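Local atomic coordinates of D-3-phosphoglycerate dehydrogenase oxidoreductase protein (Ralstonia solanacearum, PDB entry 3GG9), a protein that probably oxidises 3-phosphoglycerate with NAD as coenzyme, as a member of the D-isomer specific 2-hydroxyacid dehydrogenase family. Residues K4-D9 with A47-L52; L72-Q77 with Q318-I323; I232-D237 with L255-G260; N185-G190 with G202-E207; K37-L42 with R63-R68. One frame throughout, in Å; residues are numbered along the deposited sequence.

Contact 1. Residues K4-D9 with A47-L52. Unlike the reference sequence in segment 47-52: Leu52 (reference Ile).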
# COMPACT_ATOMS: atom_id res chain seq x y z
N LYS A 4 30.24 26.42 10.19
CA LYS A 4 29.85 26.13 8.82
C LYS A 4 29.38 24.67 8.85
O LYS A 4 30.17 23.75 9.18
CB LYS A 4 31.07 26.32 7.92
CG LYS A 4 30.80 26.94 6.57
CD LYS A 4 30.77 25.90 5.46
CE LYS A 4 30.56 26.54 4.10
NZ LYS A 4 30.16 25.52 3.09
N ILE A 5 28.09 24.45 8.56
CA ILE A 5 27.46 23.13 8.65
C ILE A 5 26.98 22.68 7.28
O ILE A 5 26.43 23.48 6.51
CB ILE A 5 26.29 23.13 9.67
CG1 ILE A 5 26.82 23.44 11.06
CG2 ILE A 5 25.48 21.80 9.64
CD1 ILE A 5 25.75 23.67 12.10
N ALA A 6 27.22 21.41 6.94
CA ALA A 6 26.67 20.83 5.74
C ALA A 6 25.85 19.58 6.06
O ALA A 6 26.23 18.77 6.91
CB ALA A 6 27.75 20.50 4.74
N VAL A 7 24.70 19.47 5.38
CA VAL A 7 23.86 18.29 5.43
C VAL A 7 23.92 17.66 4.04
O VAL A 7 23.63 18.32 3.04
CB VAL A 7 22.37 18.62 5.72
CG1 VAL A 7 21.57 17.33 5.88
CG2 VAL A 7 22.21 19.52 6.97
N LEU A 8 24.27 16.38 3.99
CA LEU A 8 24.46 15.68 2.72
C LEU A 8 23.22 14.87 2.32
O LEU A 8 22.43 14.48 3.17
CB LEU A 8 25.65 14.73 2.88
CG LEU A 8 27.03 15.35 3.10
CD1 LEU A 8 28.07 14.26 3.07
CD2 LEU A 8 27.32 16.40 2.01
N ASP A 9 23.08 14.63 1.01
CA ASP A 9 22.18 13.59 0.44
C ASP A 9 20.68 13.76 0.71
O ASP A 9 19.99 12.78 0.95
CB ASP A 9 22.61 12.19 0.89
CG ASP A 9 24.09 11.94 0.76
OD1 ASP A 9 24.63 12.16 -0.34
OD2 ASP A 9 24.71 11.51 1.76
N ALA A 47 34.73 21.22 1.76
CA ALA A 47 36.07 21.68 2.16
C ALA A 47 36.10 22.62 3.36
O ALA A 47 36.99 22.52 4.21
CB ALA A 47 36.79 22.30 0.96
N ASP A 48 35.11 23.52 3.45
CA ASP A 48 35.08 24.51 4.52
C ASP A 48 34.24 24.14 5.73
O ASP A 48 34.16 24.92 6.68
CB ASP A 48 34.58 25.86 3.98
CG ASP A 48 35.46 26.42 2.88
OD1 ASP A 48 36.70 26.34 2.99
OD2 ASP A 48 34.89 26.96 1.90
N VAL A 49 33.60 22.97 5.73
CA VAL A 49 32.64 22.71 6.81
C VAL A 49 33.31 22.19 8.06
O VAL A 49 34.23 21.38 8.01
CB VAL A 49 31.38 21.85 6.37
CG1 VAL A 49 31.21 21.85 4.86
CG2 VAL A 49 31.39 20.44 6.94
N GLU A 50 32.85 22.68 9.20
CA GLU A 50 33.35 22.24 10.47
C GLU A 50 32.43 21.17 11.04
O GLU A 50 32.87 20.34 11.85
CB GLU A 50 33.44 23.43 11.42
CG GLU A 50 34.22 24.61 10.85
CD GLU A 50 33.82 25.92 11.49
OE1 GLU A 50 34.24 26.17 12.64
OE2 GLU A 50 33.09 26.70 10.84
N ALA A 51 31.16 21.17 10.63
CA ALA A 51 30.21 20.16 11.11
C ALA A 51 29.42 19.53 9.97
O ALA A 51 28.86 20.23 9.13
CB ALA A 51 29.26 20.71 12.18
N LEU A 52 29.39 18.21 9.96
CA LEU A 52 28.76 17.49 8.87
C LEU A 52 27.61 16.70 9.46
O LEU A 52 27.80 15.96 10.42
CB LEU A 52 29.78 16.55 8.23
CG LEU A 52 29.66 16.06 6.80
CD1 LEU A 52 29.39 17.19 5.81
CD2 LEU A 52 30.96 15.36 6.46

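Contact 2. Residues L72-Q77 with Q318-I323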
# COMPACT_ATOMS: atom_id res chain seq x y z
N LEU A 72 37.24 19.84 9.48
CA LEU A 72 36.14 19.06 10.08
C LEU A 72 36.37 18.78 11.55
O LEU A 72 37.42 18.25 11.93
CB LEU A 72 35.94 17.74 9.34
CG LEU A 72 34.76 16.89 9.83
CD1 LEU A 72 33.43 17.64 9.64
CD2 LEU A 72 34.70 15.54 9.14
N LYS A 73 35.38 19.13 12.37
CA LYS A 73 35.46 18.91 13.82
C LYS A 73 34.41 17.94 14.34
O LYS A 73 34.65 17.23 15.32
CB LYS A 73 35.31 20.25 14.55
CG LYS A 73 36.45 21.23 14.26
CD LYS A 73 36.36 22.46 15.15
CE LYS A 73 35.62 23.60 14.48
NZ LYS A 73 36.24 24.91 14.83
N ILE A 74 33.24 17.93 13.70
CA ILE A 74 32.08 17.15 14.13
C ILE A 74 31.42 16.43 12.96
O ILE A 74 31.20 17.01 11.90
CB ILE A 74 31.02 18.09 14.79
CG1 ILE A 74 31.55 18.69 16.09
CG2 ILE A 74 29.69 17.36 15.03
CD1 ILE A 74 30.86 20.01 16.53
N ILE A 75 31.12 15.15 13.15
CA ILE A 75 30.16 14.44 12.32
C ILE A 75 28.97 14.12 13.21
O ILE A 75 29.12 13.49 14.27
CB ILE A 75 30.74 13.16 11.71
CG1 ILE A 75 31.87 13.50 10.74
CG2 ILE A 75 29.65 12.36 10.95
CD1 ILE A 75 32.82 12.34 10.52
N SER A 76 27.79 14.60 12.80
CA SER A 76 26.57 14.30 13.54
C SER A 76 25.68 13.35 12.74
O SER A 76 25.19 13.71 11.67
CB SER A 76 25.80 15.58 13.90
OG SER A 76 24.82 15.26 14.88
N GLN A 77 25.50 12.15 13.28
CA GLN A 77 24.79 11.06 12.63
C GLN A 77 23.33 11.06 13.04
O GLN A 77 23.02 11.04 14.25
CB GLN A 77 25.41 9.73 13.06
CG GLN A 77 24.83 8.52 12.38
CD GLN A 77 24.95 8.64 10.89
OE1 GLN A 77 26.04 8.80 10.36
NE2 GLN A 77 23.82 8.61 10.21
N GLN A 318 20.35 19.09 17.76
CA GLN A 318 20.54 19.31 19.20
C GLN A 318 21.88 18.74 19.68
O GLN A 318 22.53 19.33 20.55
CB GLN A 318 19.38 18.76 20.02
CG GLN A 318 19.29 19.27 21.46
CD GLN A 318 19.28 20.81 21.57
OE1 GLN A 318 18.48 21.48 20.91
NE2 GLN A 318 20.16 21.36 22.42
N ASN A 319 22.31 17.62 19.10
CA ASN A 319 23.61 17.04 19.45
C ASN A 319 24.78 18.01 19.18
O ASN A 319 25.68 18.15 20.01
CB ASN A 319 23.83 15.68 18.78
CG ASN A 319 23.08 14.54 19.46
OD1 ASN A 319 22.58 14.67 20.58
ND2 ASN A 319 23.04 13.39 18.79
N ILE A 320 24.75 18.67 18.03
CA ILE A 320 25.75 19.68 17.70
C ILE A 320 25.71 20.82 18.73
O ILE A 320 26.75 21.21 19.28
CB ILE A 320 25.58 20.23 16.28
CG1 ILE A 320 25.88 19.14 15.24
CG2 ILE A 320 26.50 21.44 16.05
CD1 ILE A 320 25.44 19.50 13.82
N LEU A 321 24.51 21.32 19.03
CA LEU A 321 24.34 22.37 20.04
C LEU A 321 24.84 21.97 21.43
O LEU A 321 25.46 22.79 22.12
CB LEU A 321 22.89 22.85 20.13
CG LEU A 321 22.16 23.30 18.86
CD1 LEU A 321 20.81 23.90 19.23
CD2 LEU A 321 22.97 24.26 17.99
N ASP A 322 24.56 20.73 21.83
CA ASP A 322 24.97 20.22 23.14
C ASP A 322 26.49 20.09 23.25
O ASP A 322 27.05 20.36 24.30
CB ASP A 322 24.35 18.85 23.45
CG ASP A 322 22.86 18.90 23.71
OD1 ASP A 322 22.29 19.96 24.07
OD2 ASP A 322 22.25 17.82 23.57
N ILE A 323 27.14 19.67 22.16
CA ILE A 323 28.60 19.52 22.15
C ILE A 323 29.29 20.88 22.28
O ILE A 323 30.26 21.02 23.03
CB ILE A 323 29.09 18.70 20.92
CG1 ILE A 323 29.50 17.30 21.37
CG2 ILE A 323 30.30 19.30 20.24
CD1 ILE A 323 28.35 16.41 21.61
O HOH W 1 23.67 12.97 16.46

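Contact 3. Residues I232-D237 with L255-G260. Unlike the reference sequence in segment 232-237: Ile233 (reference Val).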
# COMPACT_ATOMS: atom_id res chain seq x y z
N ILE A 232 22.79 -14.30 4.39
CA ILE A 232 22.11 -15.32 5.20
C ILE A 232 20.94 -15.95 4.43
O ILE A 232 20.48 -17.04 4.76
CB ILE A 232 21.64 -14.73 6.56
CG1 ILE A 232 21.35 -15.83 7.59
CG2 ILE A 232 20.46 -13.75 6.38
CD1 ILE A 232 21.12 -15.34 9.00
N ILE A 233 20.48 -15.24 3.40
CA ILE A 233 19.40 -15.73 2.57
C ILE A 233 20.05 -16.07 1.24
O ILE A 233 20.68 -15.23 0.60
CB ILE A 233 18.27 -14.68 2.42
CG1 ILE A 233 17.65 -14.40 3.79
CG2 ILE A 233 17.17 -15.18 1.49
CD1 ILE A 233 16.69 -13.23 3.79
N THR A 234 19.94 -17.33 0.85
CA THR A 234 20.57 -17.81 -0.36
C THR A 234 19.51 -18.03 -1.42
O THR A 234 18.32 -17.96 -1.13
CB THR A 234 21.27 -19.15 -0.08
OG1 THR A 234 20.29 -20.13 0.27
CG2 THR A 234 22.26 -18.99 1.07
N VAL A 235 19.93 -18.31 -2.66
CA VAL A 235 19.01 -18.73 -3.71
C VAL A 235 18.28 -20.02 -3.36
O VAL A 235 17.13 -20.18 -3.74
CB VAL A 235 19.72 -18.96 -5.10
CG1 VAL A 235 18.73 -19.40 -6.16
CG2 VAL A 235 20.36 -17.71 -5.56
N ALA A 236 18.93 -20.93 -2.63
CA ALA A 236 18.28 -22.17 -2.22
C ALA A 236 17.09 -21.87 -1.30
O ALA A 236 16.02 -22.46 -1.46
CB ALA A 236 19.27 -23.11 -1.53
N ASP A 237 17.29 -20.95 -0.37
CA ASP A 237 16.22 -20.50 0.53
C ASP A 237 15.04 -19.89 -0.23
O ASP A 237 13.89 -20.23 0.01
CB ASP A 237 16.76 -19.46 1.52
CG ASP A 237 17.78 -20.03 2.49
OD1 ASP A 237 18.78 -19.33 2.80
OD2 ASP A 237 17.59 -21.17 2.96
N LEU A 255 21.82 -8.78 2.84
CA LEU A 255 21.27 -9.93 3.55
C LEU A 255 20.98 -11.12 2.63
O LEU A 255 20.99 -12.25 3.09
CB LEU A 255 19.99 -9.57 4.28
CG LEU A 255 20.08 -8.55 5.41
CD1 LEU A 255 18.69 -8.23 5.95
CD2 LEU A 255 20.96 -9.04 6.54
N VAL A 256 20.69 -10.85 1.36
CA VAL A 256 20.50 -11.90 0.36
C VAL A 256 21.80 -11.98 -0.42
O VAL A 256 22.37 -10.95 -0.77
CB VAL A 256 19.34 -11.58 -0.61
CG1 VAL A 256 19.10 -12.74 -1.60
CG2 VAL A 256 18.05 -11.29 0.15
N GLU A 257 22.27 -13.20 -0.68
CA GLU A 257 23.46 -13.38 -1.52
C GLU A 257 23.32 -12.66 -2.85
O GLU A 257 22.24 -12.53 -3.40
CB GLU A 257 23.81 -14.86 -1.70
CG GLU A 257 22.89 -15.67 -2.59
CD GLU A 257 23.42 -17.09 -2.82
OE1 GLU A 257 22.62 -17.99 -3.11
OE2 GLU A 257 24.65 -17.31 -2.72
N GLU A 258 24.45 -12.15 -3.31
CA GLU A 258 24.55 -11.33 -4.50
C GLU A 258 23.87 -11.99 -5.71
O GLU A 258 24.08 -13.18 -5.99
CB GLU A 258 26.03 -11.06 -4.75
CG GLU A 258 26.30 -10.09 -5.84
CD GLU A 258 27.75 -9.73 -5.91
OE1 GLU A 258 28.04 -8.66 -6.47
OE2 GLU A 258 28.60 -10.51 -5.40
N ASN A 259 23.01 -11.21 -6.37
CA ASN A 259 22.11 -11.64 -7.46
C ASN A 259 21.11 -12.75 -7.11
O ASN A 259 20.38 -13.20 -7.97
CB ASN A 259 22.89 -12.01 -8.75
CG ASN A 259 23.86 -10.93 -9.18
OD1 ASN A 259 23.56 -9.74 -9.11
ND2 ASN A 259 25.04 -11.34 -9.63
N GLY A 260 21.06 -13.14 -5.84
CA GLY A 260 20.20 -14.25 -5.43
C GLY A 260 18.74 -14.01 -5.71
O GLY A 260 18.03 -14.89 -6.18
O HOH W 2 22.02 -21.30 -2.51

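Contact 4. Residues N185-G190 with G202-E207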
# COMPACT_ATOMS: atom_id res chain seq x y z
N ASN A 185 -1.63 -15.90 9.68
CA ASN A 185 -0.89 -16.90 10.46
C ASN A 185 0.57 -16.48 10.58
O ASN A 185 1.35 -16.61 9.62
CB ASN A 185 -1.05 -18.29 9.79
CG ASN A 185 -0.42 -19.42 10.60
OD1 ASN A 185 -0.58 -19.49 11.82
ND2 ASN A 185 0.30 -20.32 9.92
N VAL A 186 0.96 -15.93 11.73
CA VAL A 186 2.30 -15.37 11.87
C VAL A 186 3.31 -16.38 12.45
O VAL A 186 3.11 -16.95 13.55
CB VAL A 186 2.31 -14.04 12.68
CG1 VAL A 186 3.72 -13.43 12.68
CG2 VAL A 186 1.29 -13.03 12.11
N LEU A 187 4.38 -16.61 11.68
CA LEU A 187 5.53 -17.42 12.08
C LEU A 187 6.81 -16.61 12.09
O LEU A 187 7.13 -15.90 11.13
CB LEU A 187 5.72 -18.62 11.13
CG LEU A 187 4.61 -19.65 10.93
CD1 LEU A 187 5.00 -20.60 9.79
CD2 LEU A 187 4.35 -20.44 12.20
N VAL A 188 7.57 -16.76 13.17
CA VAL A 188 8.81 -16.01 13.37
C VAL A 188 10.01 -16.98 13.33
O VAL A 188 9.91 -18.11 13.78
CB VAL A 188 8.77 -15.20 14.70
CG1 VAL A 188 10.07 -14.45 14.93
CG2 VAL A 188 7.60 -14.20 14.67
N TRP A 189 11.12 -16.53 12.76
CA TRP A 189 12.40 -17.23 12.87
C TRP A 189 13.54 -16.21 13.08
O TRP A 189 13.39 -15.05 12.75
CB TRP A 189 12.65 -18.14 11.65
CG TRP A 189 13.62 -19.25 12.00
CD1 TRP A 189 13.35 -20.40 12.70
CD2 TRP A 189 15.02 -19.28 11.71
NE1 TRP A 189 14.49 -21.14 12.85
CE2 TRP A 189 15.53 -20.48 12.25
CE3 TRP A 189 15.88 -18.41 11.04
CZ2 TRP A 189 16.87 -20.83 12.14
CZ3 TRP A 189 17.23 -18.75 10.93
CH2 TRP A 189 17.71 -19.95 11.48
N GLY A 190 14.65 -16.65 13.66
CA GLY A 190 15.82 -15.80 13.91
C GLY A 190 16.77 -16.48 14.87
O GLY A 190 16.66 -17.69 15.10
N GLY A 202 3.57 -14.42 22.21
CA GLY A 202 2.46 -15.25 21.74
C GLY A 202 2.57 -15.61 20.27
O GLY A 202 1.60 -16.08 19.67
N PHE A 203 3.74 -15.41 19.67
CA PHE A 203 3.93 -15.79 18.28
C PHE A 203 4.53 -17.18 18.17
O PHE A 203 5.39 -17.56 18.97
CB PHE A 203 4.79 -14.76 17.54
CG PHE A 203 4.08 -13.46 17.28
CD1 PHE A 203 4.34 -12.34 18.05
CD2 PHE A 203 3.10 -13.38 16.29
CE1 PHE A 203 3.66 -11.14 17.84
CE2 PHE A 203 2.42 -12.17 16.06
CZ PHE A 203 2.70 -11.06 16.83
N ALA A 204 4.04 -17.93 17.19
CA ALA A 204 4.63 -19.21 16.80
C ALA A 204 6.00 -19.00 16.16
O ALA A 204 6.22 -18.03 15.43
CB ALA A 204 3.71 -19.90 15.83
N VAL A 205 6.91 -19.93 16.44
CA VAL A 205 8.24 -19.91 15.88
C VAL A 205 8.29 -21.03 14.87
O VAL A 205 7.85 -22.13 15.15
CB VAL A 205 9.30 -20.07 17.00
CG1 VAL A 205 10.68 -20.33 16.44
CG2 VAL A 205 9.30 -18.82 17.85
N ALA A 206 8.79 -20.74 13.67
CA ALA A 206 8.90 -21.75 12.63
C ALA A 206 9.84 -22.89 13.05
O ALA A 206 10.78 -22.66 13.81
CB ALA A 206 9.39 -21.10 11.34
N GLU A 207 9.56 -24.10 12.56
CA GLU A 207 10.34 -25.31 12.88
C GLU A 207 11.81 -25.13 12.57
O GLU A 207 12.69 -25.57 13.33
CB GLU A 207 9.82 -26.51 12.09
CG GLU A 207 8.47 -27.01 12.53
CD GLU A 207 8.30 -28.50 12.32
OE1 GLU A 207 9.10 -29.12 11.58
OE2 GLU A 207 7.35 -29.06 12.90
O HOH W 3 1.75 -16.80 15.62

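Contact 5. Residues K37-L42 with R63-R68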
# COMPACT_ATOMS: atom_id res chain seq x y z
N LYS A 37 29.95 10.74 -5.10
CA LYS A 37 30.80 9.65 -4.67
C LYS A 37 32.22 9.83 -5.19
O LYS A 37 32.46 10.48 -6.24
CB LYS A 37 30.20 8.29 -5.04
CG LYS A 37 28.78 8.08 -4.50
CD LYS A 37 28.63 6.76 -3.76
CE LYS A 37 27.32 6.73 -2.97
NZ LYS A 37 27.21 5.52 -2.11
N GLY A 38 33.17 9.29 -4.45
CA GLY A 38 34.56 9.48 -4.80
C GLY A 38 35.12 10.60 -3.96
O GLY A 38 34.52 11.67 -3.84
N VAL A 39 36.29 10.34 -3.39
CA VAL A 39 36.89 11.18 -2.37
C VAL A 39 37.10 12.63 -2.83
O VAL A 39 36.73 13.57 -2.12
CB VAL A 39 38.21 10.55 -1.86
CG1 VAL A 39 38.76 11.33 -0.70
CG2 VAL A 39 37.97 9.11 -1.43
N GLY A 40 37.66 12.79 -4.03
CA GLY A 40 38.00 14.10 -4.59
C GLY A 40 36.87 15.10 -4.64
O GLY A 40 36.94 16.17 -4.03
N GLN A 41 35.81 14.75 -5.37
CA GLN A 41 34.62 15.59 -5.56
C GLN A 41 33.89 15.91 -4.25
O GLN A 41 33.39 17.02 -4.06
CB GLN A 41 33.65 14.92 -6.52
CG GLN A 41 34.02 14.92 -7.99
CD GLN A 41 32.98 14.20 -8.86
OE1 GLN A 41 32.92 14.42 -10.07
NE2 GLN A 41 32.17 13.33 -8.25
N LEU A 42 33.83 14.92 -3.35
CA LEU A 42 33.15 15.09 -2.07
C LEU A 42 33.93 16.00 -1.13
O LEU A 42 33.34 16.85 -0.46
CB LEU A 42 32.86 13.73 -1.42
CG LEU A 42 32.06 13.70 -0.12
CD1 LEU A 42 30.72 14.44 -0.28
CD2 LEU A 42 31.84 12.27 0.34
N ARG A 63 38.83 7.04 5.92
CA ARG A 63 40.11 7.69 6.27
C ARG A 63 40.61 8.59 5.14
O ARG A 63 41.11 9.69 5.41
CB ARG A 63 41.18 6.64 6.63
CG ARG A 63 42.47 7.23 7.23
CD ARG A 63 43.47 6.17 7.70
NE ARG A 63 43.08 5.51 8.94
CZ ARG A 63 43.34 5.96 10.17
NH1 ARG A 63 42.93 5.27 11.23
NH2 ARG A 63 44.01 7.10 10.36
N GLN A 64 40.47 8.12 3.90
CA GLN A 64 40.93 8.88 2.74
C GLN A 64 40.16 10.19 2.55
O GLN A 64 40.70 11.17 2.03
CB GLN A 64 40.92 8.02 1.45
CG GLN A 64 40.16 6.69 1.54
CD GLN A 64 40.93 5.60 2.27
OE1 GLN A 64 40.39 4.93 3.16
NE2 GLN A 64 42.20 5.41 1.92
N LEU A 65 38.90 10.20 2.99
CA LEU A 65 38.11 11.42 2.97
C LEU A 65 38.58 12.34 4.09
O LEU A 65 38.82 13.52 3.85
CB LEU A 65 36.62 11.11 3.09
CG LEU A 65 35.69 12.33 3.13
CD1 LEU A 65 35.69 13.08 1.78
CD2 LEU A 65 34.28 11.90 3.56
N LEU A 66 38.74 11.79 5.30
CA LEU A 66 39.17 12.57 6.46
C LEU A 66 40.55 13.23 6.27
O LEU A 66 40.81 14.31 6.81
CB LEU A 66 39.12 11.73 7.73
CG LEU A 66 37.72 11.27 8.12
CD1 LEU A 66 37.78 10.08 9.05
CD2 LEU A 66 36.89 12.40 8.74
N ASP A 67 41.43 12.56 5.51
CA ASP A 67 42.73 13.09 5.10
C ASP A 67 42.60 14.38 4.30
O ASP A 67 43.48 15.24 4.35
CB ASP A 67 43.49 12.07 4.24
CG ASP A 67 44.00 10.88 5.03
OD1 ASP A 67 44.30 9.85 4.39
OD2 ASP A 67 44.09 10.96 6.27
N ARG A 68 41.51 14.50 3.56
CA ARG A 68 41.27 15.66 2.70
C ARG A 68 40.41 16.75 3.34
O ARG A 68 40.03 17.71 2.66
CB ARG A 68 40.64 15.22 1.39
CG ARG A 68 41.58 14.51 0.44
CD ARG A 68 40.91 14.38 -0.92
NE ARG A 68 41.62 13.60 -1.94
CZ ARG A 68 42.22 12.42 -1.78
NH1 ARG A 68 42.24 11.79 -0.60
NH2 ARG A 68 42.81 11.85 -2.82

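Contact 1. Residues K4-D9 with A47-L52
Ile5 with Ala51 and Ala6 with Leu52 form successive parallel bridges between strands 4-7 and 51-54, the second and central strands of a five-stranded sheet. Its 2-1-3-4-5 strand order is that of a flavodoxin-like fold, as in the substrate-binding domain of this dehydrogenase family. The pairing illustrates how large and small side chains alternate in the fit on the two faces. The methyl of Ala6 is a low bump set in the notch between two branched neighbours, with CB 3.7 Å from Val49 CG1 and the CD1 methyl of Leu52 flanking it. Leu52 CD1 also meets Leu8 CG at 4.0 Å, so the leucine branch bridges the alanine and the chain beyond the strand. On the other face the relief is reversed: Ala51 offers a shallow seat, and Ile5 lays CG1 on its CB at 3.8 Å. Where the pairing begins, Lys4 bends at its second torsion (chi2 -102°), which carries CD along the Asp48 carbonyl and beside Val49 CG1. Backbone bonds fix this fit: Ala6 N donates to Ala51 O at 3.0 Å, while Lys4 O takes two donors in succession, Glu50 N and Ala51 N. Strand 28-31 pairs with the other edge of strand 4-7. Through its extended chain Glu50 reaches back: the backbone N of Lys4 donates a hydrogen bond to Glu50 OE2 at 2.9 Å, from 48° above the carboxylate plane.

Contact 2. Residues L72-Q77 with Q318-I323
Ser76 OG, which lies over Ile320 CG1 and Asn319 CB of the helix, is gripped by more than one partner: it is hydrogen-bonded to the carbonyl O of Ala316, one turn earlier in that helix, and accepts from a water at 3.0 Å. The same water donates to Gln77 O, tying the end of the strand to the serine; its approach to Asn319 ND2 is too short to be trusted. OG stands anti to the backbone N of Ser76 (chi1 -166°), which carries it toward the helix. Ser76 CB, which the strand directs at the helix, lies 3.8 Å from Ile320 CG1. Beyond this polar corner the contact is wholly aliphatic. Ile74 CD1 touches Ile323 CG2 at 3.8 Å, the two side chains sliding past each other in opposite directions, and Ile74 CG2 rests more loosely near Ile320 CG1. The pattern exemplifies helix-on-sheet packing, with alternate strand residues, Ile74 and Ser76, facing the helix. The axes of strand 74-77 and helix 318-323 approach to 9.0 Å at 142° between their directions. Helix 306-324 lies against the parallel sheet of strand 74-77, its Ile320 reaching Val53 of strand 51-54 and Ile323 reaching Leu102 of strand 100-102 on the other side.

Contact 3. Residues I232-D237 with L255-G260
Ile233 and Val256 form a single backbone bridge that joins two connecting segments of the Rossmann-type NAD-binding domain, just ahead of a short helix opened by a capping box. Three hydrogen bonds cross the contact. Ile233 N donates to Leu255 O at 3.0 Å and Ile233 O accepts from Glu257 N at 2.9 Å, so that one residue is held through both its amide and its carbonyl. The third bond leaves the backbone pattern: Glu257 OE1 accepts from Val235 N on the anti side of the carboxylate, with an N-H...O angle of 175°. Because Val235 is the first residue of helix 235-238, the acid lies at the amino end of that helix, which would probably favour its charged form. A water bound to Ala236 N adds a weak link to the same oxygen. Within segment 232-237 the capping box is reciprocal, Thr234 N binding Asp237 OD1 and Thr234 OG1 accepting from Asp237 N.

Apolar contacts are modest. Val256 CG2 faces Ile233 CB, and both Ile232 and Ile233 touch Phe166 of strand 162-166. A type II turn from Glu257 to Gly260 brings the glycine back toward Val235 of helix 235-238, whose side chain crosses the glutamate at about a right angle. There Val235 CG2 sits in the corner formed by Glu257 OE1, at 3.3 Å, and Gly260 CA, at 3.5 Å.

Contact 4. Residues N185-G190 with G202-E207
Phe203 reaches from the loop before strand 204-205 to two valines on one face of strand 185-189. Its CB starts beside Val188, 4.1 Å from CG2. With CG anti to the carbonyl carbon (chi1 -72°), the ring swings on toward Val186, where CD2 comes to 3.7 Å from CG1. The next ring atom, CE2, stays with the same methyl and also nears Val186 CB. Both valines approach the ring obliquely.

The other face shows a smaller-scale fit. Leu187 stretches its CD2 to Ala204 CB at 3.7 Å, while Ala206 sits beside Trp189. The carbonyl O of Ala206 lies at the edge of the indole and in its plane, 3.6 Å from CD1.

Between these two layers the backbones meet in one sound parallel bridge, Val188 with Val205. Val188 N donates to Ala204 O at 2.9 Å, and Val188 O in turn accepts from Ala206 N at 2.9 Å. The same carbonyl is approached by Val205, both through its CA-H and through CG1. Farther back, a water accepts from Ala204 N at 3.0 Å and stands near Val186 O at a separation so short as to be doubtful.

This is the outer beta-alpha-beta unit of the Rossmann-type domain, made by strand 185-189, helix 192-200 and the short, weakly bonded outermost strand about 204-205. Val188 and Val205 pack on helix 192-200, Val186 and Phe203 on helix 170-181, and Leu187, Trp189 and Ala206 on helix 209-215, so helices lie on both faces of the strand pair, while strand 162-166 continues the sheet beyond strand 185-189.

Contact 5. Residues K37-L42 with R63-R68
Val39 lays its CG1 methyl over one face of the Arg68 guanidinium, 3.5 Å from NH1 and only slightly farther from CZ. The two side chains cross at about a right angle, and the methyl also touches Arg68 CD, so it covers both the aliphatic end of the arginine and the planar group beyond. Arg68 can offer this surface because its chain runs extended from CG to NE. A weak hydrogen bond from NH1 to Gln64 O, at 3.1 Å and with an N-H...O angle of 130°, draws the guanidinium back over its own segment.

The same carbonyl forms the second wall of the valine's seat: Val39 CG1 stands 3.4 Å from Gln64 O. With CG1 anti to the backbone N (chi1 -174°), the branch is directed into the corner between the carbonyl and the arginine, and it also meets Leu65 CA at 3.7 Å.

Deeper in, the contact is made by leucines. Leu42 and Leu65 cross at about a right angle, their CD2 methyls 4.1 Å apart. Leu65 CD1 fits against Leu42 CG and close to the carbonyl O of Val39, so Leu65 spans a full turn of the neighbouring helix. The contact thus passes from a buried leucine pair to a valine-arginine overlap at the surface.

Helix 39-45 and helix 63-66, which precede and follow strand 51-54 in the chain, pack against each other. Leu65 and Arg68 touch Ala43 farther along helix 39-45. Segment 63-68 also meets helix 91-97, where Leu66 packs on Ala93 and Cys94 and Arg63 forms a salt bridge to Asp96.

Overall arrangement
From the N terminus, contact 1 closes the first loop by pairing strands 4-7 and 51-54. Contact 5 opens inside that loop and closes beyond it, so the two cross; they touch through Leu8 and Leu42. Contact 2 then opens on the next strand, bonded to that of contact 1 in the same sheet, and closes only at the C-terminal helix 306-324. Nested within this long loop, contact 4 and then contact 3 follow in series in the NAD-binding domain, their centres about 21 Å apart. Contacts 1, 2 and 5 thus all lie within the flavodoxin-like domain, to which contact 2 returns the chain after its excursion through the Rossmann-type domain.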